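Local atomic coordinates of L-threonine-O-3-phosphate decarboxylase (Porphyromonas gingivalis, PDB entry 3FKD), a protein that probably uses pyridoxal 5'-phosphate to decarboxylate L-threonine O-3-phosphate, as a member of the class I and II aminotransferase family. Residues S90-A95 against M130-L135; N139-R144 against F279-L284; L41-H46 against N229-E234; A79-A84 against C106-H111. All blocks are in the same frame, centred on the assembly; numbering follows the deposited sequence.

Contact 1: S90-A95 against M130-L135; sequences SRSLIA and MDFCWL
Ser92 to Ile94 and Phe132 to Trp134 pair in register as adjacent parallel strands of the mixed seven-stranded sheet, the core of the large domain in this aminotransferase fold. Leu93 makes both of its backbone bonds to this neighbour: its N donates to Phe132 O (2.9 Å), while its O accepts from Trp134 N (3.0 Å), so that it straddles Cys133. Where the strands begin, Arg91 O is gripped twice, by Asp131 N at 2.8 Å and by Phe132 N at 3.0 Å. The carboxylate of Asp131 accepts in turn: its OD2 takes Arg91 N at 3.0 Å from above the carboxylate plane, which satisfies an N-H at the start of the pair.

Side chains alternate between the two faces. On one, Leu93 and selenomethionine Met130 cross at about a right angle; the bend in Met130 (chi2 -43°) brings CE to 3.4 Å from Leu93 CD1, flexible apolar groups suited to a buried seam. On the Phe132 and Trp134 face, the ring of Phe132 is met at its edge by Ser90, from the loop before the strand, whose OG is bonded to Phe87 O, and Ile94 lies alongside Trp134, CG1 to CD1 4.1 Å. Strand 112-117 flanks 91-96 on the far side, strand 162-166 flanks 132-136, and helix 100-108 lies on the Ser92, Ile94 and Trp134 face.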
# COMPACT_ATOMS: atom_id res chain seq x y z
N SER A 90 4.25 -21.22 -9.62
CA SER A 90 3.82 -21.25 -11.01
C SER A 90 4.87 -20.97 -12.11
O SER A 90 5.96 -20.47 -11.85
CB SER A 90 2.54 -20.42 -11.20
OG SER A 90 1.48 -20.93 -10.38
N ARG A 91 4.51 -21.38 -13.33
CA ARG A 91 5.28 -21.07 -14.53
C ARG A 91 4.59 -19.97 -15.29
O ARG A 91 3.40 -20.06 -15.62
CB ARG A 91 5.46 -22.33 -15.38
CG ARG A 91 6.21 -23.41 -14.60
CD ARG A 91 6.31 -24.76 -15.28
NE ARG A 91 7.10 -25.64 -14.42
CZ ARG A 91 7.26 -26.95 -14.58
NH1 ARG A 91 6.69 -27.58 -15.61
NH2 ARG A 91 8.01 -27.63 -13.71
N SER A 92 5.34 -18.91 -15.55
CA SER A 92 4.82 -17.72 -16.20
C SER A 92 5.53 -17.40 -17.51
O SER A 92 6.76 -17.36 -17.57
CB SER A 92 4.89 -16.52 -15.25
OG SER A 92 3.94 -16.69 -14.24
N LEU A 93 4.71 -17.20 -18.54
CA LEU A 93 5.10 -16.68 -19.83
C LEU A 93 4.89 -15.18 -19.81
O LEU A 93 3.77 -14.71 -19.62
CB LEU A 93 4.23 -17.31 -20.94
CG LEU A 93 4.59 -17.07 -22.43
CD1 LEU A 93 6.03 -17.47 -22.72
CD2 LEU A 93 3.65 -17.80 -23.38
N ILE A 94 5.95 -14.41 -20.00
CA ILE A 94 5.84 -12.97 -20.02
C ILE A 94 6.32 -12.37 -21.38
O ILE A 94 7.44 -12.60 -21.80
CB ILE A 94 6.65 -12.37 -18.87
CG1 ILE A 94 6.19 -12.94 -17.51
CG2 ILE A 94 6.58 -10.88 -18.90
CD1 ILE A 94 7.02 -12.49 -16.31
N ALA A 95 5.46 -11.63 -22.07
CA ALA A 95 5.90 -10.93 -23.26
C ALA A 95 6.81 -9.75 -22.88
O ALA A 95 6.59 -9.10 -21.89
CB ALA A 95 4.72 -10.45 -24.07
N MSE A 130 2.37 -23.67 -19.23
CA MSE A 130 2.33 -22.29 -18.75
C MSE A 130 1.14 -22.09 -17.83
O MSE A 130 -0.01 -22.19 -18.26
CB MSE A 130 2.19 -21.31 -19.92
CG MSE A 130 3.43 -21.09 -20.70
SE MSE A 130 5.07 -20.87 -19.63
CE MSE A 130 6.22 -20.51 -21.15
N ASP A 131 1.38 -21.76 -16.59
CA ASP A 131 0.21 -21.63 -15.73
C ASP A 131 -0.36 -20.21 -15.88
O ASP A 131 -1.58 -19.98 -15.78
CB ASP A 131 0.54 -22.04 -14.28
CG ASP A 131 1.33 -23.39 -14.21
OD1 ASP A 131 0.94 -24.37 -14.91
OD2 ASP A 131 2.35 -23.46 -13.49
N PHE A 132 0.53 -19.27 -16.17
CA PHE A 132 0.14 -17.90 -16.35
C PHE A 132 0.82 -17.31 -17.55
O PHE A 132 1.96 -17.65 -17.87
CB PHE A 132 0.50 -17.08 -15.11
CG PHE A 132 -0.27 -17.48 -13.90
CD1 PHE A 132 -1.55 -17.01 -13.68
CD2 PHE A 132 0.28 -18.37 -12.99
CE1 PHE A 132 -2.26 -17.40 -12.57
CE2 PHE A 132 -0.43 -18.78 -11.88
CZ PHE A 132 -1.69 -18.29 -11.67
N CYS A 133 0.07 -16.43 -18.21
CA CYS A 133 0.57 -15.59 -19.26
C CYS A 133 0.20 -14.13 -18.97
O CYS A 133 -0.96 -13.81 -18.73
CB CYS A 133 0.00 -16.03 -20.61
SG CYS A 133 0.57 -15.02 -21.95
N TRP A 134 1.20 -13.26 -19.01
CA TRP A 134 1.07 -11.88 -18.57
C TRP A 134 1.10 -10.88 -19.75
O TRP A 134 2.13 -10.65 -20.38
CB TRP A 134 2.16 -11.55 -17.55
CG TRP A 134 2.15 -12.43 -16.27
CD1 TRP A 134 2.41 -13.78 -16.18
CD2 TRP A 134 1.91 -11.99 -14.92
NE1 TRP A 134 2.32 -14.20 -14.87
CE2 TRP A 134 2.05 -13.12 -14.08
CE3 TRP A 134 1.62 -10.74 -14.35
CZ2 TRP A 134 1.88 -13.05 -12.70
CZ3 TRP A 134 1.45 -10.66 -12.97
CH2 TRP A 134 1.58 -11.83 -12.16
N LEU A 135 -0.05 -10.29 -20.05
CA LEU A 135 -0.13 -9.36 -21.17
C LEU A 135 -0.61 -7.99 -20.73
O LEU A 135 -1.18 -7.81 -19.65
CB LEU A 135 -1.04 -9.90 -22.25
CG LEU A 135 -0.56 -11.29 -22.66
CD1 LEU A 135 -1.63 -12.05 -23.39
CD2 LEU A 135 0.74 -11.18 -23.47

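Contact 2: N139-R144 against F279-L284; sequences NNPDGR and FFLLRL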
# COMPACT_ATOMS: atom_id res chain seq x y z
N ASN A 139 0.30 -2.35 -24.90
CA ASN A 139 1.48 -2.64 -24.09
C ASN A 139 2.38 -1.44 -23.78
O ASN A 139 2.60 -0.60 -24.61
CB ASN A 139 2.31 -3.74 -24.77
CG ASN A 139 3.42 -4.26 -23.89
OD1 ASN A 139 3.19 -4.69 -22.75
ND2 ASN A 139 4.63 -4.25 -24.41
N ASN A 140 2.88 -1.38 -22.55
CA ASN A 140 3.96 -0.49 -22.10
C ASN A 140 5.26 -1.29 -22.28
O ASN A 140 5.40 -2.33 -21.69
CB ASN A 140 3.68 -0.20 -20.61
CG ASN A 140 4.83 0.48 -19.88
OD1 ASN A 140 5.63 1.21 -20.46
ND2 ASN A 140 4.89 0.27 -18.57
N PRO A 141 6.24 -0.78 -23.06
CA PRO A 141 6.42 0.56 -23.63
C PRO A 141 6.09 0.62 -25.12
O PRO A 141 6.08 1.71 -25.68
CB PRO A 141 7.94 0.76 -23.46
CG PRO A 141 8.54 -0.66 -23.33
CD PRO A 141 7.39 -1.62 -23.46
N ASP A 142 5.85 -0.54 -25.72
CA ASP A 142 5.67 -0.80 -27.16
C ASP A 142 4.48 -0.14 -27.81
O ASP A 142 4.51 0.23 -28.98
CB ASP A 142 5.36 -2.28 -27.31
CG ASP A 142 6.50 -3.02 -27.80
OD1 ASP A 142 7.45 -2.32 -28.18
OD2 ASP A 142 6.47 -4.26 -27.79
N GLY A 143 3.37 -0.15 -27.06
CA GLY A 143 2.07 0.20 -27.60
C GLY A 143 1.50 -0.94 -28.41
O GLY A 143 0.57 -0.74 -29.18
N ARG A 144 2.06 -2.13 -28.27
CA ARG A 144 1.56 -3.26 -29.04
C ARG A 144 0.12 -3.49 -28.65
O ARG A 144 -0.21 -3.47 -27.50
CB ARG A 144 2.40 -4.51 -28.79
CG ARG A 144 2.04 -5.68 -29.66
CD ARG A 144 0.98 -6.61 -29.04
NE ARG A 144 1.03 -6.70 -27.57
CZ ARG A 144 1.67 -7.65 -26.87
NH1 ARG A 144 2.33 -8.62 -27.52
NH2 ARG A 144 1.64 -7.64 -25.53
N PHE A 279 1.64 6.60 -26.25
CA PHE A 279 3.08 6.62 -26.03
C PHE A 279 3.73 5.59 -26.97
O PHE A 279 3.04 4.73 -27.51
CB PHE A 279 3.41 6.31 -24.57
CG PHE A 279 2.78 5.04 -24.08
CD1 PHE A 279 3.39 3.83 -24.30
CD2 PHE A 279 1.55 5.07 -23.42
CE1 PHE A 279 2.80 2.67 -23.88
CE2 PHE A 279 0.95 3.91 -22.99
CZ PHE A 279 1.56 2.71 -23.19
N PHE A 280 5.05 5.65 -27.12
CA PHE A 280 5.75 4.85 -28.15
C PHE A 280 7.26 4.80 -27.87
O PHE A 280 7.81 5.64 -27.19
CB PHE A 280 5.49 5.45 -29.58
CG PHE A 280 5.77 6.91 -29.67
CD1 PHE A 280 7.07 7.37 -29.86
CD2 PHE A 280 4.76 7.84 -29.48
CE1 PHE A 280 7.35 8.71 -29.90
CE2 PHE A 280 5.04 9.18 -29.49
CZ PHE A 280 6.35 9.62 -29.73
N LEU A 281 7.93 3.81 -28.44
CA LEU A 281 9.39 3.74 -28.42
C LEU A 281 10.02 4.54 -29.62
O LEU A 281 9.56 4.48 -30.77
CB LEU A 281 9.80 2.25 -28.46
CG LEU A 281 10.21 1.40 -27.26
CD1 LEU A 281 9.97 1.96 -25.88
CD2 LEU A 281 9.61 0.02 -27.37
N LEU A 282 11.06 5.33 -29.36
CA LEU A 282 11.93 5.72 -30.45
C LEU A 282 13.38 5.23 -30.28
O LEU A 282 13.93 5.15 -29.16
CB LEU A 282 11.82 7.21 -30.78
CG LEU A 282 12.67 8.33 -30.19
CD1 LEU A 282 14.19 8.02 -30.14
CD2 LEU A 282 12.40 9.58 -31.04
N ARG A 283 13.99 4.88 -31.41
CA ARG A 283 15.38 4.39 -31.45
C ARG A 283 16.32 5.44 -32.00
O ARG A 283 16.08 6.01 -33.08
CB ARG A 283 15.47 3.15 -32.34
CG ARG A 283 16.55 2.18 -31.95
CD ARG A 283 16.73 1.14 -33.03
NE ARG A 283 17.06 -0.15 -32.45
CZ ARG A 283 18.25 -0.73 -32.53
NH1 ARG A 283 18.47 -1.91 -31.96
NH2 ARG A 283 19.22 -0.12 -33.20
N LEU A 284 17.38 5.73 -31.26
CA LEU A 284 18.46 6.52 -31.81
C LEU A 284 19.33 5.63 -32.68
O LEU A 284 19.80 4.61 -32.22
CB LEU A 284 19.29 7.12 -30.70
CG LEU A 284 18.50 8.00 -29.74
CD1 LEU A 284 19.44 8.83 -28.92
CD2 LEU A 284 17.62 8.90 -30.53
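Pro141 and Asp142 lie on a tight turn, with a cis peptide before the proline and a backbone bond from Gly143 N to Asn139 O, that abuts the start of strand 279-284, where Asp142 and Phe280 CA atoms are 5.7 Å apart, without any hydrogen bond across. Gly143 takes a positive phi (77°), which glycine adopts readily.

Phe279 does much of the touching with one edge of its ring. Its CG stands between the backbone N and the carbonyl carbon (chi1 53°), the crowded position, and the ring thereby reaches into the turn. Phe279 CE1 comes to 3.4 Å from Asn139 O, and CD1 to 3.7 Å from Pro141 O, which lies in the ring plane; two carbonyl oxygens thus face the slightly positive C-H edge, an arrangement that suits an aromatic residue better than an aliphatic one. Asn140 CA sits obliquely 3.8 Å from Phe279 CE1.

Leu281 divides its two methyls. Leu281 CD1 packs on Pro141 CB at 3.4 Å, apolar against apolar on the rigid pyrrolidine ring, whereas CD2 lies 3.3 Å from Asp142 OD1; the other carboxylate oxygen, OD2, is bonded to Ser118 OG. Asn139 ND2 is held by Pro97 O, and Asn140 OD1 weakly by Arg319 NH1.

Asn140, cis-Pro141 and Gly143 match the Asn-Pro-x-Gly loop of aspartate aminotransferase-like enzymes, in which that asparagine contacts the pyridoxal ring hydroxyl; Asn140 probably does the same here. The contact is consistent with this active-site loop of the large domain resting on the small-domain sheet.

Contact 3: L41-H46 against N229-E234; sequences LNCIRH and NALAIE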
# COMPACT_ATOMS: atom_id res chain seq x y z
N LEU A 41 -11.50 15.50 3.62
CA LEU A 41 -10.18 15.27 4.17
C LEU A 41 -10.16 14.57 5.53
O LEU A 41 -9.19 13.88 5.85
CB LEU A 41 -9.37 16.55 4.21
CG LEU A 41 -7.87 16.21 4.25
CD1 LEU A 41 -7.40 15.35 3.04
CD2 LEU A 41 -7.02 17.46 4.38
N ASN A 42 -11.21 14.73 6.31
CA ASN A 42 -11.29 14.05 7.59
C ASN A 42 -11.25 12.52 7.51
O ASN A 42 -10.98 11.86 8.52
CB ASN A 42 -12.51 14.48 8.35
CG ASN A 42 -12.39 15.88 8.85
OD1 ASN A 42 -11.29 16.43 8.91
ND2 ASN A 42 -13.53 16.46 9.25
N CYS A 43 -11.49 11.96 6.32
CA CYS A 43 -11.35 10.52 6.14
C CYS A 43 -9.96 9.99 6.57
O CYS A 43 -9.85 8.82 6.89
CB CYS A 43 -11.65 10.10 4.70
SG CYS A 43 -10.27 10.37 3.54
N ILE A 44 -8.93 10.84 6.61
CA ILE A 44 -7.61 10.38 7.05
C ILE A 44 -7.54 10.04 8.57
O ILE A 44 -6.57 9.41 9.05
CB ILE A 44 -6.48 11.38 6.71
CG1 ILE A 44 -6.66 12.69 7.48
CG2 ILE A 44 -6.40 11.65 5.23
CD1 ILE A 44 -5.60 13.74 7.13
N ARG A 45 -8.55 10.49 9.30
CA ARG A 45 -8.65 10.35 10.76
C ARG A 45 -9.33 9.05 11.14
O ARG A 45 -9.35 8.69 12.31
CB ARG A 45 -9.49 11.50 11.35
CG ARG A 45 -8.84 12.85 11.33
CD ARG A 45 -9.89 13.90 11.48
NE ARG A 45 -9.29 15.23 11.53
CZ ARG A 45 -9.99 16.34 11.73
NH1 ARG A 45 -11.30 16.27 11.92
NH2 ARG A 45 -9.37 17.53 11.76
N HIS A 46 -9.93 8.37 10.18
CA HIS A 46 -10.54 7.09 10.49
C HIS A 46 -10.00 5.97 9.60
O HIS A 46 -9.64 6.17 8.44
CB HIS A 46 -12.06 7.18 10.46
CG HIS A 46 -12.57 8.41 11.16
ND1 HIS A 46 -13.39 9.34 10.55
CD2 HIS A 46 -12.32 8.89 12.40
CE1 HIS A 46 -13.67 10.31 11.40
NE2 HIS A 46 -13.02 10.07 12.53
N ASN A 229 -5.76 2.86 1.21
CA ASN A 229 -5.93 4.04 2.03
C ASN A 229 -7.21 4.84 1.71
O ASN A 229 -7.81 4.70 0.62
CB ASN A 229 -4.67 4.91 1.99
CG ASN A 229 -4.47 5.61 0.64
OD1 ASN A 229 -5.10 6.64 0.37
ND2 ASN A 229 -3.62 5.03 -0.23
N ALA A 230 -7.61 5.68 2.67
CA ALA A 230 -8.95 6.29 2.76
C ALA A 230 -9.23 7.30 1.68
O ALA A 230 -10.30 7.31 1.12
CB ALA A 230 -9.19 6.94 4.16
N LEU A 231 -8.26 8.16 1.43
CA LEU A 231 -8.39 9.18 0.40
C LEU A 231 -8.48 8.55 -0.96
O LEU A 231 -9.20 9.06 -1.80
CB LEU A 231 -7.19 10.10 0.40
CG LEU A 231 -7.15 11.14 1.51
CD1 LEU A 231 -5.78 11.80 1.45
CD2 LEU A 231 -8.34 12.16 1.41
N ALA A 232 -7.74 7.46 -1.18
CA ALA A 232 -7.79 6.75 -2.45
C ALA A 232 -9.16 6.17 -2.69
O ALA A 232 -9.68 6.21 -3.81
CB ALA A 232 -6.69 5.64 -2.57
N ILE A 233 -9.76 5.62 -1.63
CA ILE A 233 -11.09 5.03 -1.73
C ILE A 233 -12.06 6.13 -2.18
O ILE A 233 -12.94 5.93 -3.01
CB ILE A 233 -11.55 4.32 -0.38
CG1 ILE A 233 -11.08 2.86 -0.35
CG2 ILE A 233 -13.03 4.31 -0.27
CD1 ILE A 233 -10.70 2.32 1.05
N GLU A 234 -11.80 7.31 -1.64
CA GLU A 234 -12.63 8.48 -1.81
C GLU A 234 -12.49 9.08 -3.23
O GLU A 234 -13.48 9.45 -3.86
CB GLU A 234 -12.27 9.48 -0.70
CG GLU A 234 -13.09 10.72 -0.66
CD GLU A 234 -14.55 10.52 -0.21
OE1 GLU A 234 -14.92 9.43 0.25
OE2 GLU A 234 -15.33 11.50 -0.32
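Ala230 and Leu231, in the first turn of helix 230-241, receive Leu41, Cys43 and Ile44 of a short 3-10 segment. No hydrogen bond joins the two, and the fit is one of small and branched apolar groups.

In sequence order, Asn229 comes first, as the N-cap. Its OD1 accepts from Ala232 N at 3.2 Å, the donor lying above the carbonyl plane, and so satisfies an amide that the first turn leaves without a helical partner; ND2 is bonded to Leu204 O. Ala230 follows, its CB directed at the 3-10 turn. A methyl is small enough to come close to backbone, and Ala230 CB sits 3.4 Å from Cys43 O and 3.6 Å from Cys43 SG. The sulfur stands between its own backbone N and carbonyl carbon (chi1 80°), a rotation that turns it to the helix. Leu231 is next and spreads its branches: CD2 meets Cys43 SG at 3.4 Å and Leu41 CD1 at 3.7 Å, crossing that leucine at a slant, while CD1 lies 3.8 Å from Ile44 CG2, the two side chains pointing the same way. Farther on, Glu234 OE2 makes a weak hydrogen bond to His36 NE2.

The 3-10 segment bridges helices 31-39 and 53-62, at the dimer interface. There Leu231 and Asn229 each pack on their own counterparts in the second subunit, Ile44 touches Leu204 of that subunit, and Arg45 NH2 forms a salt bridge with its Glu34, so both the 3-10 segment and the start of helix 230-241 face the partner chain.

Contact 4: A79-A84 against C106-H111; sequences AFYQIA and CRMYEH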
# COMPACT_ATOMS: atom_id res chain seq x y z
N ALA A 79 -1.44 -5.49 -6.81
CA ALA A 79 -2.19 -6.61 -7.40
C ALA A 79 -1.32 -7.65 -8.13
O ALA A 79 -1.65 -8.81 -8.11
CB ALA A 79 -3.28 -6.11 -8.31
N PHE A 80 -0.23 -7.22 -8.79
CA PHE A 80 0.60 -8.13 -9.59
C PHE A 80 1.36 -9.07 -8.66
O PHE A 80 1.48 -10.26 -8.92
CB PHE A 80 1.59 -7.37 -10.48
CG PHE A 80 0.94 -6.53 -11.50
CD1 PHE A 80 -0.07 -7.06 -12.30
CD2 PHE A 80 1.31 -5.22 -11.67
CE1 PHE A 80 -0.68 -6.29 -13.22
CE2 PHE A 80 0.71 -4.44 -12.61
CZ PHE A 80 -0.29 -4.97 -13.39
N TYR A 81 1.87 -8.48 -7.59
CA TYR A 81 2.52 -9.15 -6.51
C TYR A 81 1.57 -10.07 -5.70
O TYR A 81 1.93 -11.19 -5.34
CB TYR A 81 3.10 -8.07 -5.62
CG TYR A 81 4.39 -7.51 -6.13
CD1 TYR A 81 5.62 -8.12 -5.82
CD2 TYR A 81 4.41 -6.41 -6.96
CE1 TYR A 81 6.81 -7.63 -6.31
CE2 TYR A 81 5.60 -5.89 -7.42
CZ TYR A 81 6.79 -6.51 -7.09
OH TYR A 81 7.97 -6.00 -7.56
N GLN A 82 0.37 -9.59 -5.39
CA GLN A 82 -0.53 -10.46 -4.67
C GLN A 82 -0.92 -11.70 -5.50
O GLN A 82 -1.20 -12.76 -4.93
CB GLN A 82 -1.77 -9.72 -4.18
CG GLN A 82 -2.19 -10.16 -2.77
CD GLN A 82 -3.63 -9.80 -2.43
OE1 GLN A 82 -4.03 -8.64 -2.47
NE2 GLN A 82 -4.41 -10.81 -2.09
N ILE A 83 -0.96 -11.54 -6.82
CA ILE A 83 -1.31 -12.64 -7.73
C ILE A 83 -0.15 -13.65 -7.83
O ILE A 83 -0.35 -14.86 -7.69
CB ILE A 83 -1.65 -12.11 -9.15
CG1 ILE A 83 -2.98 -11.32 -9.17
CG2 ILE A 83 -1.67 -13.23 -10.19
CD1 ILE A 83 -3.34 -10.81 -10.57
N ALA A 84 1.05 -13.14 -8.09
CA ALA A 84 2.30 -13.89 -8.02
C ALA A 84 2.38 -14.69 -6.74
O ALA A 84 2.63 -15.89 -6.79
CB ALA A 84 3.48 -12.97 -8.12
N CYS A 106 6.87 -12.16 -10.31
CA CYS A 106 7.06 -13.56 -10.62
C CYS A 106 8.36 -14.08 -10.00
O CYS A 106 8.45 -15.24 -9.61
CB CYS A 106 7.09 -13.75 -12.14
SG CYS A 106 5.46 -13.95 -12.92
N ARG A 107 9.39 -13.24 -9.95
CA ARG A 107 10.67 -13.65 -9.40
C ARG A 107 10.52 -13.72 -7.88
O ARG A 107 10.83 -14.74 -7.27
CB ARG A 107 11.80 -12.69 -9.82
CG ARG A 107 13.07 -12.85 -8.96
CD ARG A 107 14.08 -11.75 -9.17
NE ARG A 107 13.51 -10.47 -8.74
CZ ARG A 107 14.14 -9.28 -8.79
NH1 ARG A 107 15.39 -9.19 -9.24
NH2 ARG A 107 13.50 -8.18 -8.38
N MSE A 108 10.04 -12.63 -7.28
CA MSE A 108 9.96 -12.60 -5.84
C MSE A 108 9.27 -13.84 -5.36
O MSE A 108 9.67 -14.42 -4.35
CB MSE A 108 9.25 -11.35 -5.35
CG MSE A 108 8.91 -11.36 -3.88
SE MSE A 108 8.07 -9.67 -3.38
CE MSE A 108 7.23 -10.22 -1.71
N TYR A 109 8.26 -14.29 -6.09
CA TYR A 109 7.55 -15.49 -5.65
C TYR A 109 7.99 -16.78 -6.37
O TYR A 109 7.28 -17.78 -6.38
CB TYR A 109 6.04 -15.25 -5.60
CG TYR A 109 5.74 -14.21 -4.56
CD1 TYR A 109 5.60 -12.87 -4.91
CD2 TYR A 109 5.66 -14.54 -3.22
CE1 TYR A 109 5.37 -11.91 -3.97
CE2 TYR A 109 5.42 -13.58 -2.24
CZ TYR A 109 5.27 -12.26 -2.63
OH TYR A 109 5.03 -11.29 -1.69
N GLU A 110 9.21 -16.74 -6.90
CA GLU A 110 9.89 -17.90 -7.51
C GLU A 110 9.05 -18.68 -8.55
O GLU A 110 8.95 -19.91 -8.49
CB GLU A 110 10.47 -18.82 -6.43
CG GLU A 110 11.68 -18.22 -5.70
CD GLU A 110 11.80 -18.70 -4.23
OE1 GLU A 110 10.97 -19.54 -3.78
OE2 GLU A 110 12.74 -18.23 -3.52
N HIS A 111 8.43 -17.93 -9.46
CA HIS A 111 7.84 -18.44 -10.69
C HIS A 111 9.00 -18.83 -11.62
O HIS A 111 10.05 -18.19 -11.60
CB HIS A 111 7.01 -17.32 -11.36
CG HIS A 111 5.60 -17.18 -10.85
ND1 HIS A 111 5.30 -16.88 -9.53
CD2 HIS A 111 4.41 -17.29 -11.49
CE1 HIS A 111 3.99 -16.82 -9.39
NE2 HIS A 111 3.43 -17.06 -10.56
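Tyr109 reaches back to Ala84 and Tyr81 where helix 100-108 ends in a Schellman motif: Glu110 (positive phi) is the C-prime residue, His111 N returns to Cys106 O and Glu110 N to Arg107 O. The helix it meets, 75-86, is packed, like helix 100-108, on the seven-stranded sheet.

Along Tyr109, CB lies 3.7 Å from Ala84 O and CG 4.0 Å from Ala84 C. CD1 of Tyr109 meets Ala84 CB at 3.8 Å, alanine being small enough to admit a large ring so near the helix backbone. Tyr109 CE1 comes to 3.8 Å from Tyr81 O, and OH at the tip hydrogen-bonds to Gln85 NE2 of the second subunit, a polar end that suits a tyrosine whose ring is otherwise packed on Ala84 and Met108.

CG of selenomethionine Met108 rests over one face of the Tyr109 ring, toward its rim, and the extended chain carries SE to the edge of the Tyr81 ring, 3.8 Å from both CD1 and CE1, a Met-aromatic contact with the side chains at about a right angle. Tyr81 OH hydrogen-bonds to Glu101 OE1. Beyond the turn, the His111 imidazole has Ala84 O at its edge, in the ring plane, 3.1 Å from CE1.

Contacts 1 and 4 are neighbours, with centres 11 Å apart: helix 75-86 leads into strand 91-96 and that strand into helix 100-108, and Trp134 CH2 lies 3.6 Å from Phe80 O. Strand 132-136 continues from contact 1 into the loop of contact 2, whose centre is 21 Å away; Leu135 CD2 and Arg144 NH2 come within 4.2 Å. By family resemblance contact 2 probably borders the cofactor pocket. Contact 3 lies on the opposite side of the chain's centre from it, the centres 36 Å apart. Contacts 3 and 4, about 12 Å apart at their nearest atoms, both touch the second subunit.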